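Local coordinates for protein rhodopsin (PDB 6KFQ) that binds retinal through a covalent link and probably serves as a light-driven proton pump in the membrane of a heat-loving bacterium, at residues L4-G9 and L50-G55; I8-M13 and I44-Y49; P80-D85 and L207-F212; P179-I184 and F199-L204. All blocks are in the same frame, centred on the assembly; numbering follows the deposited sequence.

Contact 1 of 4, residues L4-G9 and L50-G55; sequences LWLWIG and LVMATG. With MPG ([(Z)-octadec-9-enyl] (2R)-2,3-bis(oxidanyl)propanoate), chain Q.
The methyl group of Ala-53 sits over one face of the Trp-7 indole in a CH-pi contact, CB lying 3.8 Å from the centroid of the six-membered ring and 16° off its normal. Trp-7 has CG anti to its own carbonyl carbon (chi1 -84°), which lays the ring across the last turn of helix 32-53. Two further groups meet the same ring obliquely: Trp-7 CZ3 is 3.7 Å from Leu-50 CD1, and Trp-7 CH2 is 4.0 Å from Thr-54 CG2.

The aliphatic part of the contact belongs to Leu-6. Its CB rests 3.9 Å from Ala-53 CB, while both its methyls meet Met-52: Leu-6 CD1 lies 3.6 Å from the carbonyl O of Met-52, and CD2 packs on Met-52 CB, the two side chains roughly perpendicular to each other. Tyr-68 touches both Leu-6 and Met-52 from a loop.

The polar bonds here do not join the two segments. Gly-55, at positive phi (90°), is the C-prime residue of a Schellman motif that ends helix 32-53, with its N bonded to Met-52 O at 3.1 Å. Away from the contact, Trp-5 faces helix 194-218, where its NE1 hydrogen-bonds Ser-195 OG, and its CH2 comes within 3.5 Å of C16 of a bound lipid-like chain.

The two segments are joined mainly by hydrocarbon and aromatic surface, with a backbone carbonyl touched only by a methyl, so the grip depends on fit: the small Ala-53 lets the backbones come close, and the solvent-exposed indole of Trp-7 closes over it.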
# COMPACT_ATOMS: atom_id res chain seq x y z
N LEU A 4 -0.35 14.64 -15.87
CA LEU A 4 1.10 14.50 -15.74
C LEU A 4 1.44 13.56 -14.59
O LEU A 4 2.24 12.63 -14.76
CB LEU A 4 1.75 15.86 -15.52
CG LEU A 4 3.22 15.77 -15.11
CD1 LEU A 4 4.06 14.96 -16.12
CD2 LEU A 4 3.78 17.16 -14.95
N TRP A 5 0.85 13.78 -13.41
CA TRP A 5 1.20 12.94 -12.27
C TRP A 5 0.75 11.50 -12.47
O TRP A 5 1.40 10.58 -11.97
CB TRP A 5 0.59 13.53 -10.99
CG TRP A 5 0.74 15.02 -10.90
CD1 TRP A 5 -0.25 15.93 -10.67
CD2 TRP A 5 1.95 15.77 -11.05
NE1 TRP A 5 0.27 17.20 -10.67
CE2 TRP A 5 1.61 17.13 -10.90
CE3 TRP A 5 3.28 15.43 -11.30
CZ2 TRP A 5 2.56 18.15 -10.99
CZ3 TRP A 5 4.22 16.44 -11.39
CH2 TRP A 5 3.86 17.78 -11.24
N LEU A 6 -0.34 11.28 -13.20
CA LEU A 6 -0.78 9.91 -13.45
C LEU A 6 0.18 9.19 -14.39
O LEU A 6 0.42 7.99 -14.24
CB LEU A 6 -2.20 9.92 -14.02
CG LEU A 6 -3.27 10.46 -13.05
CD1 LEU A 6 -4.59 10.69 -13.79
CD2 LEU A 6 -3.46 9.52 -11.86
N TRP A 7 0.74 9.90 -15.37
CA TRP A 7 1.69 9.25 -16.27
C TRP A 7 3.01 8.96 -15.57
O TRP A 7 3.62 7.90 -15.79
CB TRP A 7 1.93 10.13 -17.50
CG TRP A 7 0.90 9.94 -18.56
CD1 TRP A 7 0.01 10.88 -19.02
CD2 TRP A 7 0.63 8.74 -19.30
NE1 TRP A 7 -0.78 10.34 -19.99
CE2 TRP A 7 -0.43 9.03 -20.19
CE3 TRP A 7 1.17 7.45 -19.29
CZ2 TRP A 7 -0.95 8.08 -21.06
CZ3 TRP A 7 0.66 6.51 -20.16
CH2 TRP A 7 -0.39 6.83 -21.04
N ILE A 8 3.46 9.88 -14.71
CA ILE A 8 4.64 9.61 -13.90
C ILE A 8 4.40 8.42 -12.99
O ILE A 8 5.26 7.55 -12.84
CB ILE A 8 5.03 10.87 -13.10
CG1 ILE A 8 5.59 11.96 -14.01
CG2 ILE A 8 6.03 10.50 -11.99
CD1 ILE A 8 5.70 13.29 -13.30
N GLY A 9 3.23 8.37 -12.36
CA GLY A 9 2.90 7.21 -11.54
C GLY A 9 2.98 5.92 -12.32
O GLY A 9 3.55 4.93 -11.86
N LEU A 50 -2.16 3.44 -15.31
CA LEU A 50 -2.40 3.52 -16.75
C LEU A 50 -3.87 3.76 -17.04
O LEU A 50 -4.22 4.58 -17.90
CB LEU A 50 -1.93 2.23 -17.44
CG LEU A 50 -1.95 2.19 -18.96
CD1 LEU A 50 -1.28 3.42 -19.56
CD2 LEU A 50 -1.28 0.92 -19.46
N VAL A 51 -4.75 3.06 -16.33
CA VAL A 51 -6.19 3.25 -16.49
C VAL A 51 -6.56 4.70 -16.21
O VAL A 51 -7.22 5.36 -17.02
CB VAL A 51 -6.98 2.28 -15.59
CG1 VAL A 51 -8.45 2.65 -15.57
CG2 VAL A 51 -6.80 0.85 -16.08
N MET A 52 -6.11 5.24 -15.07
CA MET A 52 -6.42 6.63 -14.75
C MET A 52 -5.75 7.59 -15.72
O MET A 52 -6.35 8.61 -16.10
CB MET A 52 -6.00 6.93 -13.31
CG MET A 52 -6.75 6.07 -12.29
SD MET A 52 -6.40 6.65 -10.62
CE MET A 52 -4.79 5.92 -10.31
N ALA A 53 -4.51 7.30 -16.13
CA ALA A 53 -3.79 8.20 -17.04
C ALA A 53 -4.48 8.31 -18.39
O ALA A 53 -4.46 9.38 -19.01
CB ALA A 53 -2.35 7.74 -17.24
N THR A 54 -5.08 7.23 -18.86
CA THR A 54 -5.77 7.24 -20.15
C THR A 54 -7.23 7.67 -20.04
O THR A 54 -7.97 7.57 -21.02
CB THR A 54 -5.67 5.86 -20.82
OG1 THR A 54 -6.20 4.87 -19.94
CG2 THR A 54 -4.22 5.53 -21.13
N GLY A 55 -7.65 8.14 -18.87
CA GLY A 55 -8.97 8.72 -18.71
C GLY A 55 -10.08 7.77 -18.32
O GLY A 55 -11.24 8.18 -18.34
C7 MPG Q . -3.89 22.73 -13.47
C8 MPG Q . -3.46 23.08 -12.08
C9 MPG Q . -1.99 22.92 -11.83
C10 MPG Q . -1.45 22.19 -10.88
C11 MPG Q . 0.00 22.08 -10.54
C12 MPG Q . 0.27 21.13 -9.41
C13 MPG Q . 1.73 21.08 -8.98
C14 MPG Q . 2.01 20.11 -7.85
C15 MPG Q . 3.44 20.13 -7.35
C16 MPG Q . 4.47 19.66 -8.35
C17 MPG Q . 5.88 19.65 -7.83
C18 MPG Q . 6.89 19.02 -8.76

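Contact 2 of 4, residues I8-M13 and I44-Y49; sequences IGFVGM and IAAIAY. With MPG ([(Z)-octadec-9-enyl] (2R)-2,3-bis(oxidanyl)propanoate), chain N.
Tyr-49 lays one face of its phenol ring on the backbone of Gly-9, whose CA is 4.0 Å from the ring centroid and 19° off the normal, a CH-pi contact. At the edge of the same ring, in its plane, lies the carbonyl O of Ala-45, one turn back in its own helix. The Phe-10 ring instead turns an edge to the partner helix: Ala-46 O sits near the ring plane, 3.2 Å from Phe-10 CD1. Any side chain on Gly-9 would run into Tyr-49 CD2, so the glycine is what admits the ring.

These are the first two transmembrane helices of the seven-helix microbial rhodopsin bundle; their segments 8-13 and 44-49 run antiparallel (157°), axes 8.0 Å apart at closest, where small residues line the seam. Met-13 uses that seam. A bend at chi2 (-64°) turns its thioether along Ala-45, SD to CB 3.7 Å, while Met-13 CB presses on Ala-46 CB, also at 3.7 Å.

The phenol OH of Tyr-49 carries on to helix 194-218 and hydrogen-bonds Asp-205 OD2. Cutting Tyr-49 back to an alanine would probably leave that carboxylate without its phenolic partner and open a gap over Gly-9. Toward the lipid, an alkyl chain lies along helix 32-53, its C15 3.6 Å from Ala-48 CB and its C18 3.7 Å from Ile-44 CD1.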
# COMPACT_ATOMS: atom_id res chain seq x y z
N ILE A 8 3.46 9.88 -14.71
CA ILE A 8 4.64 9.61 -13.90
C ILE A 8 4.40 8.42 -12.99
O ILE A 8 5.26 7.55 -12.84
CB ILE A 8 5.03 10.87 -13.10
CG1 ILE A 8 5.59 11.96 -14.01
CG2 ILE A 8 6.03 10.50 -11.99
CD1 ILE A 8 5.70 13.29 -13.30
N GLY A 9 3.23 8.37 -12.36
CA GLY A 9 2.90 7.21 -11.54
C GLY A 9 2.98 5.92 -12.32
O GLY A 9 3.55 4.93 -11.86
N PHE A 10 2.41 5.91 -13.53
CA PHE A 10 2.48 4.72 -14.37
C PHE A 10 3.92 4.31 -14.64
O PHE A 10 4.30 3.16 -14.41
CB PHE A 10 1.76 4.97 -15.70
CG PHE A 10 1.99 3.88 -16.71
CD1 PHE A 10 1.52 2.59 -16.47
CD2 PHE A 10 2.69 4.13 -17.87
CE1 PHE A 10 1.73 1.58 -17.39
CE2 PHE A 10 2.90 3.12 -18.80
CZ PHE A 10 2.43 1.85 -18.56
N VAL A 11 4.73 5.23 -15.17
CA VAL A 11 6.09 4.87 -15.54
C VAL A 11 6.89 4.45 -14.31
O VAL A 11 7.64 3.47 -14.34
CB VAL A 11 6.75 6.04 -16.30
CG1 VAL A 11 8.22 5.74 -16.58
CG2 VAL A 11 6.01 6.30 -17.60
N GLY A 12 6.72 5.16 -13.20
CA GLY A 12 7.41 4.77 -11.98
C GLY A 12 7.07 3.36 -11.53
O GLY A 12 7.95 2.58 -11.16
N MET A 13 5.78 3.02 -11.53
CA MET A 13 5.37 1.68 -11.13
C MET A 13 5.81 0.65 -12.17
O MET A 13 6.20 -0.47 -11.82
CB MET A 13 3.86 1.61 -10.95
CG MET A 13 3.32 2.49 -9.84
SD MET A 13 3.96 1.96 -8.25
CE MET A 13 3.06 3.08 -7.17
N ILE A 44 0.25 -4.15 -10.28
CA ILE A 44 -1.15 -3.75 -10.13
C ILE A 44 -1.26 -2.23 -10.09
O ILE A 44 -2.14 -1.64 -10.72
CB ILE A 44 -1.77 -4.40 -8.88
CG1 ILE A 44 -2.00 -5.90 -9.10
CG2 ILE A 44 -3.08 -3.70 -8.48
CD1 ILE A 44 -3.11 -6.19 -10.10
N ALA A 45 -0.36 -1.58 -9.35
CA ALA A 45 -0.37 -0.12 -9.32
C ALA A 45 -0.10 0.46 -10.71
O ALA A 45 -0.71 1.46 -11.10
CB ALA A 45 0.66 0.38 -8.30
N ALA A 46 0.81 -0.15 -11.47
CA ALA A 46 1.07 0.32 -12.83
C ALA A 46 -0.20 0.28 -13.66
O ALA A 46 -0.51 1.23 -14.39
CB ALA A 46 2.17 -0.50 -13.49
N ILE A 47 -0.97 -0.81 -13.55
CA ILE A 47 -2.22 -0.95 -14.31
C ILE A 47 -3.22 0.13 -13.89
O ILE A 47 -3.85 0.77 -14.74
CB ILE A 47 -2.80 -2.36 -14.13
CG1 ILE A 47 -1.89 -3.40 -14.78
CG2 ILE A 47 -4.20 -2.44 -14.73
CD1 ILE A 47 -2.27 -4.85 -14.45
N ALA A 48 -3.39 0.34 -12.59
CA ALA A 48 -4.33 1.36 -12.14
C ALA A 48 -3.93 2.73 -12.66
O ALA A 48 -4.78 3.49 -13.15
CB ALA A 48 -4.40 1.38 -10.61
N TYR A 49 -2.64 3.07 -12.57
CA TYR A 49 -2.19 4.37 -13.04
C TYR A 49 -2.37 4.52 -14.55
O TYR A 49 -2.69 5.61 -15.03
CB TYR A 49 -0.74 4.61 -12.63
CG TYR A 49 -0.65 5.33 -11.30
CD1 TYR A 49 -0.44 4.64 -10.11
CD2 TYR A 49 -0.83 6.71 -11.24
CE1 TYR A 49 -0.38 5.31 -8.89
CE2 TYR A 49 -0.77 7.39 -10.02
CZ TYR A 49 -0.55 6.68 -8.86
OH TYR A 49 -0.51 7.35 -7.65
C13 MPG N . -8.84 -0.69 -11.66
C14 MPG N . -7.54 -1.07 -12.31
C15 MPG N . -6.46 -1.49 -11.35
C16 MPG N . -6.61 -2.88 -10.79
C17 MPG N . -6.32 -3.98 -11.78
C18 MPG N . -6.50 -5.37 -11.21

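Contact 3 of 4, residues P80-D85 and L207-F212; sequences PLLLLD and LAKVGF. With RET (retinal), chain R; MPG ([(Z)-octadec-9-enyl] (2R)-2,3-bis(oxidanyl)propanoate), chain K.
Leu-82 has CG anti to its carbonyl carbon (chi1 -75°) and Phe-212 has CG anti to its backbone N (chi1 -178°), and these two settings bring a methyl and a ring together between the helices. Leu-82 CD2 stands over one face of the ring, 3.7 Å from its centroid and 17° off the normal, a CH-pi contact offset toward the CD1 side. The leucine and the phenylalanine run antiparallel alongside one another, and the same methyl also lies 3.6 Å from the carbonyl O of Ala-208.

Asp-85 comes to the edge of the ring, OD2 near its plane and 3.8 Å from Phe-212 CE1, with the carboxylate and ring planes nearly parallel. OD2 also hydrogen-bonds Thr-38 OG1 of helix 32-53, which gives this buried carboxylate a polar partner besides the aromatic edge.

Lys-209 runs extended as far as CE, then bends at chi4 into its covalent bond with retinal, NZ to C15 1.4 Å. The polyene methyl C20 is flanked by both helices, 4.0 Å from Leu-82 CD1 and 4.0 Å from Ala-208 CB. A wider pi-type turn spans 207-211, where Phe-212 N bonds to Leu-207 O at 2.9 Å.

A lysine on the seventh helix bearing retinal in a Schiff-base link marks the microbial rhodopsin chromophore site, and the pairing of Asp-85 with Thr-38 recalls the proton-donor carboxylate of bacteriorhodopsin.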
# COMPACT_ATOMS: atom_id res chain seq x y z
N PRO A 80 -3.13 -5.11 1.15
CA PRO A 80 -2.97 -6.43 1.78
C PRO A 80 -1.65 -7.10 1.43
O PRO A 80 -1.02 -7.74 2.29
CB PRO A 80 -4.16 -7.23 1.24
CG PRO A 80 -5.17 -6.23 0.92
CD PRO A 80 -4.42 -5.01 0.44
N LEU A 81 -1.21 -6.99 0.17
CA LEU A 81 0.04 -7.60 -0.25
C LEU A 81 1.23 -6.96 0.45
O LEU A 81 2.20 -7.64 0.80
CB LEU A 81 0.21 -7.52 -1.77
CG LEU A 81 -0.70 -8.39 -2.65
CD1 LEU A 81 -0.53 -8.04 -4.12
CD2 LEU A 81 -0.39 -9.86 -2.43
N LEU A 82 1.18 -5.64 0.66
CA LEU A 82 2.23 -4.98 1.44
C LEU A 82 2.25 -5.51 2.87
O LEU A 82 3.32 -5.80 3.42
CB LEU A 82 2.02 -3.46 1.43
CG LEU A 82 2.39 -2.75 0.12
CD1 LEU A 82 1.79 -1.37 0.12
CD2 LEU A 82 3.91 -2.69 -0.09
N LEU A 83 1.08 -5.62 3.49
CA LEU A 83 1.03 -6.20 4.82
C LEU A 83 1.53 -7.63 4.81
O LEU A 83 2.23 -8.06 5.73
CB LEU A 83 -0.40 -6.12 5.37
CG LEU A 83 -0.90 -4.68 5.46
CD1 LEU A 83 -2.37 -4.65 5.85
CD2 LEU A 83 -0.06 -3.91 6.47
N LEU A 84 1.19 -8.39 3.76
CA LEU A 84 1.67 -9.76 3.64
C LEU A 84 3.20 -9.81 3.60
O LEU A 84 3.82 -10.63 4.28
CB LEU A 84 1.08 -10.42 2.40
CG LEU A 84 1.42 -11.90 2.22
CD1 LEU A 84 1.06 -12.70 3.48
CD2 LEU A 84 0.71 -12.46 1.00
N ASP A 85 3.82 -8.95 2.78
CA ASP A 85 5.27 -8.84 2.81
C ASP A 85 5.78 -8.64 4.24
O ASP A 85 6.76 -9.27 4.65
CB ASP A 85 5.74 -7.67 1.94
CG ASP A 85 6.07 -8.08 0.51
OD1 ASP A 85 6.23 -9.29 0.24
OD2 ASP A 85 6.17 -7.18 -0.34
N LEU A 207 6.75 5.85 -3.15
CA LEU A 207 7.55 5.55 -1.97
C LEU A 207 7.06 4.28 -1.28
O LEU A 207 7.85 3.40 -0.92
CB LEU A 207 7.53 6.73 -1.01
CG LEU A 207 8.16 8.03 -1.54
CD1 LEU A 207 8.00 9.13 -0.48
CD2 LEU A 207 9.65 7.82 -1.90
N ALA A 208 5.74 4.18 -1.08
CA ALA A 208 5.17 3.07 -0.33
C ALA A 208 5.22 1.75 -1.08
O ALA A 208 5.04 0.69 -0.45
CB ALA A 208 3.72 3.40 0.05
N LYS A 209 5.49 1.77 -2.39
CA LYS A 209 5.54 0.55 -3.20
C LYS A 209 6.90 0.34 -3.84
O LYS A 209 7.51 -0.71 -3.62
CB LYS A 209 4.45 0.58 -4.29
CG LYS A 209 3.01 0.52 -3.74
CD LYS A 209 1.95 0.46 -4.84
CE LYS A 209 0.55 0.22 -4.25
NZ LYS A 209 -0.07 1.48 -3.74
N VAL A 210 7.40 1.30 -4.62
CA VAL A 210 8.71 1.13 -5.23
C VAL A 210 9.81 1.35 -4.20
O VAL A 210 10.79 0.59 -4.16
CB VAL A 210 8.88 2.07 -6.43
CG1 VAL A 210 10.31 1.96 -6.99
CG2 VAL A 210 7.87 1.72 -7.50
N GLY A 211 9.68 2.37 -3.35
CA GLY A 211 10.66 2.56 -2.29
C GLY A 211 10.69 1.39 -1.33
O GLY A 211 11.74 0.82 -1.04
N PHE A 212 9.51 1.02 -0.81
CA PHE A 212 9.35 -0.19 -0.02
C PHE A 212 10.00 -1.40 -0.70
O PHE A 212 10.85 -2.08 -0.12
CB PHE A 212 7.85 -0.40 0.23
CG PHE A 212 7.48 -1.59 1.10
CD1 PHE A 212 7.43 -2.86 0.56
CD2 PHE A 212 7.07 -1.40 2.42
CE1 PHE A 212 7.04 -3.94 1.35
CE2 PHE A 212 6.66 -2.48 3.20
CZ PHE A 212 6.66 -3.74 2.67
C1 RET R . -8.32 6.42 3.09
C2 RET R . -9.52 7.33 3.38
C3 RET R . -10.31 6.96 4.62
C4 RET R . -9.43 6.90 5.85
C5 RET R . -8.09 6.24 5.61
C6 RET R . -7.62 5.94 4.38
C7 RET R . -6.32 5.31 4.24
C8 RET R . -5.70 4.80 3.14
C9 RET R . -4.39 4.18 3.03
C10 RET R . -3.90 3.93 1.80
C11 RET R . -2.65 3.32 1.47
C12 RET R . -2.32 3.10 0.20
C13 RET R . -1.11 2.49 -0.30
C14 RET R . -1.01 2.24 -1.63
C15 RET R . 0.08 1.62 -2.32
C16 RET R . -8.83 5.23 2.27
C17 RET R . -7.39 7.27 2.20
C18 RET R . -7.43 5.79 6.89
C19 RET R . -3.63 3.88 4.29
C20 RET R . -0.04 2.13 0.69
C15 MPG K . 13.68 3.94 -0.80
C16 MPG K . 13.45 5.24 -0.07
C17 MPG K . 12.11 5.37 0.59
C18 MPG K . 11.91 6.71 1.27

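Contact 4 of 4, residues P179-I184 and F199-L204; sequences PIVWLI and FLFMVL. With RET (retinal), chain R; MPG ([(Z)-octadec-9-enyl] (2R)-2,3-bis(oxidanyl)propanoate), chain Q.
Val-181 sets its CG1 methyl over the centre of the Phe-201 ring, 3.6 Å from the centroid and 13° off the normal, a CH-pi contact. This is the junction of the sixth and seventh helices of the rhodopsin bundle, whose segments 179-184 and 199-204 run antiparallel at 171° with axes 10.2 Å apart at closest. CG1 of Val-181 stands anti to the backbone N (chi1 173°), which leaves CG2 for the other neighbours: it lies 3.8 Å from Leu-200 CB and meets Leu-204 CD1 tip to tip at 3.8 Å. Farther along, the CD1 methyls of Ile-184 and Leu-200 lie 4.0 Å apart.

The aromatic residues flanking this seam look in different directions. Phe-201 leans edge-to-face with Trp-75 of helix 70-90. Phe-199 turns to the lipid: C16 of a bound alkyl chain lies over the centre of one ring face, Val-203 CG2 backs the opposite face, and Trp-5 packs edge-to-face with it. Replacing Phe-199 by an alanine would probably deprive the alkyl chain of its flat support and leave Trp-5 without this aromatic neighbour.

On the inner side, helix 158-184 borders the retinal pocket. Trp-182, stacked on Phe-131, offers one face of its indole to the chromophore ring, with CD1 3.6 Å from retinal C2, and Pro-179 lies against the same ring, its CB 3.7 Å from retinal C5.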
# COMPACT_ATOMS: atom_id res chain seq x y z
N PRO A 179 -4.82 9.30 4.62
CA PRO A 179 -6.04 9.99 5.07
C PRO A 179 -5.89 11.50 5.13
O PRO A 179 -6.87 12.22 4.94
CB PRO A 179 -6.31 9.38 6.46
CG PRO A 179 -5.00 8.80 6.89
CD PRO A 179 -4.39 8.28 5.60
N ILE A 180 -4.68 12.00 5.40
CA ILE A 180 -4.46 13.45 5.40
C ILE A 180 -4.64 14.00 3.99
O ILE A 180 -5.33 15.01 3.79
CB ILE A 180 -3.06 13.77 5.95
CG1 ILE A 180 -2.94 13.29 7.40
CG2 ILE A 180 -2.75 15.28 5.82
CD1 ILE A 180 -1.59 13.53 8.02
N VAL A 181 -4.04 13.35 2.99
CA VAL A 181 -4.22 13.79 1.61
C VAL A 181 -5.70 13.74 1.24
O VAL A 181 -6.25 14.68 0.66
CB VAL A 181 -3.38 12.93 0.66
CG1 VAL A 181 -3.73 13.28 -0.78
CG2 VAL A 181 -1.89 13.13 0.92
N TRP A 182 -6.37 12.63 1.59
CA TRP A 182 -7.81 12.51 1.37
C TRP A 182 -8.54 13.70 1.96
O TRP A 182 -9.41 14.30 1.31
CB TRP A 182 -8.29 11.20 2.01
CG TRP A 182 -9.63 10.69 1.59
CD1 TRP A 182 -9.89 9.72 0.66
CD2 TRP A 182 -10.91 11.06 2.14
NE1 TRP A 182 -11.24 9.48 0.59
CE2 TRP A 182 -11.89 10.29 1.48
CE3 TRP A 182 -11.31 11.98 3.12
CZ2 TRP A 182 -13.26 10.41 1.77
CZ3 TRP A 182 -12.69 12.09 3.41
CH2 TRP A 182 -13.64 11.31 2.73
N LEU A 183 -8.18 14.09 3.18
CA LEU A 183 -8.92 15.14 3.87
C LEU A 183 -8.68 16.51 3.25
O LEU A 183 -9.59 17.35 3.26
CB LEU A 183 -8.55 15.17 5.35
CG LEU A 183 -9.22 14.14 6.25
CD1 LEU A 183 -8.63 14.25 7.64
CD2 LEU A 183 -10.74 14.33 6.31
N ILE A 184 -7.48 16.78 2.74
CA ILE A 184 -7.25 18.08 2.12
C ILE A 184 -7.67 18.11 0.66
O ILE A 184 -7.91 19.19 0.11
CB ILE A 184 -5.79 18.54 2.26
CG1 ILE A 184 -4.85 17.62 1.49
CG2 ILE A 184 -5.40 18.61 3.74
CD1 ILE A 184 -3.40 18.05 1.57
N PHE A 199 -0.96 14.46 -7.33
CA PHE A 199 0.48 14.49 -7.12
C PHE A 199 0.86 13.85 -5.79
O PHE A 199 1.78 13.03 -5.72
CB PHE A 199 0.97 15.94 -7.17
CG PHE A 199 2.42 16.10 -6.78
CD1 PHE A 199 3.43 15.74 -7.65
CD2 PHE A 199 2.76 16.60 -5.53
CE1 PHE A 199 4.76 15.88 -7.30
CE2 PHE A 199 4.10 16.75 -5.17
CZ PHE A 199 5.10 16.38 -6.06
N LEU A 200 0.17 14.24 -4.72
CA LEU A 200 0.54 13.74 -3.40
C LEU A 200 0.40 12.22 -3.33
O LEU A 200 1.30 11.53 -2.84
CB LEU A 200 -0.31 14.43 -2.33
CG LEU A 200 0.07 15.90 -2.18
CD1 LEU A 200 -0.90 16.63 -1.25
CD2 LEU A 200 1.51 16.04 -1.67
N PHE A 201 -0.74 11.69 -3.79
CA PHE A 201 -0.91 10.24 -3.79
C PHE A 201 0.14 9.57 -4.66
O PHE A 201 0.59 8.45 -4.36
CB PHE A 201 -2.31 9.84 -4.27
CG PHE A 201 -3.40 9.98 -3.24
CD1 PHE A 201 -3.22 9.54 -1.93
CD2 PHE A 201 -4.62 10.53 -3.60
CE1 PHE A 201 -4.24 9.66 -1.00
CE2 PHE A 201 -5.65 10.67 -2.67
CZ PHE A 201 -5.46 10.23 -1.36
N MET A 202 0.54 10.22 -5.76
CA MET A 202 1.56 9.63 -6.62
C MET A 202 2.89 9.51 -5.89
O MET A 202 3.56 8.47 -5.98
CB MET A 202 1.72 10.45 -7.91
CG MET A 202 2.82 9.94 -8.84
SD MET A 202 4.43 10.68 -8.48
CE MET A 202 4.13 12.39 -8.92
N VAL A 203 3.30 10.55 -5.16
CA VAL A 203 4.56 10.48 -4.43
C VAL A 203 4.47 9.41 -3.35
O VAL A 203 5.37 8.56 -3.22
CB VAL A 203 4.92 11.85 -3.82
CG1 VAL A 203 6.17 11.73 -2.95
CG2 VAL A 203 5.13 12.89 -4.91
N LEU A 204 3.38 9.42 -2.58
CA LEU A 204 3.18 8.39 -1.57
C LEU A 204 3.20 6.99 -2.18
O LEU A 204 3.87 6.09 -1.67
CB LEU A 204 1.85 8.63 -0.83
CG LEU A 204 1.84 9.89 0.04
CD1 LEU A 204 0.41 10.15 0.58
CD2 LEU A 204 2.81 9.72 1.19
C1 RET R . -8.32 6.42 3.09
C2 RET R . -9.52 7.33 3.38
C3 RET R . -10.31 6.96 4.62
C4 RET R . -9.43 6.90 5.85
C5 RET R . -8.09 6.24 5.61
C6 RET R . -7.62 5.94 4.38
C7 RET R . -6.32 5.31 4.24
C8 RET R . -5.70 4.80 3.14
C9 RET R . -4.39 4.18 3.03
C10 RET R . -3.90 3.93 1.80
C11 RET R . -2.65 3.32 1.47
C12 RET R . -2.32 3.10 0.20
C13 RET R . -1.11 2.49 -0.30
C14 RET R . -1.01 2.24 -1.63
C15 RET R . 0.08 1.62 -2.32
C16 RET R . -8.83 5.23 2.27
C17 RET R . -7.39 7.27 2.20
C18 RET R . -7.43 5.79 6.89
C19 RET R . -3.63 3.88 4.29
C20 RET R . -0.04 2.13 0.69
C7 MPG Q . -3.89 22.73 -13.47
C8 MPG Q . -3.46 23.08 -12.08
C9 MPG Q . -1.99 22.92 -11.83
C10 MPG Q . -1.45 22.19 -10.88
C11 MPG Q . 0.00 22.08 -10.54
C12 MPG Q . 0.27 21.13 -9.41
C13 MPG Q . 1.73 21.08 -8.98
C14 MPG Q . 2.01 20.11 -7.85
C15 MPG Q . 3.44 20.13 -7.35
C16 MPG Q . 4.47 19.66 -8.35
C17 MPG Q . 5.88 19.65 -7.83
C18 MPG Q . 6.89 19.02 -8.76

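From the N terminus, helix 2-23 runs across the membrane and helix 32-53 returns beside it. Contact 2 closes this hairpin; contact 1 starts from the same stretch, sharing Ile-8 and Gly-9, and closes slightly later, farther toward the end of helix 32-53. The chain then starts afresh: contact 3 opens on helix 70-90 and closes only on helix 194-218, spanning the three helices between, while contact 4 lies within that span and ties helix 158-184 to helix 194-218. No loops cross. Helix 194-218 joins the two halves, since Ile-8 and Tyr-49 meet Met-202 and Met-13 meets Lys-209. Contacts 3 and 4 touch opposite ends of retinal, their centres about 17 Å apart.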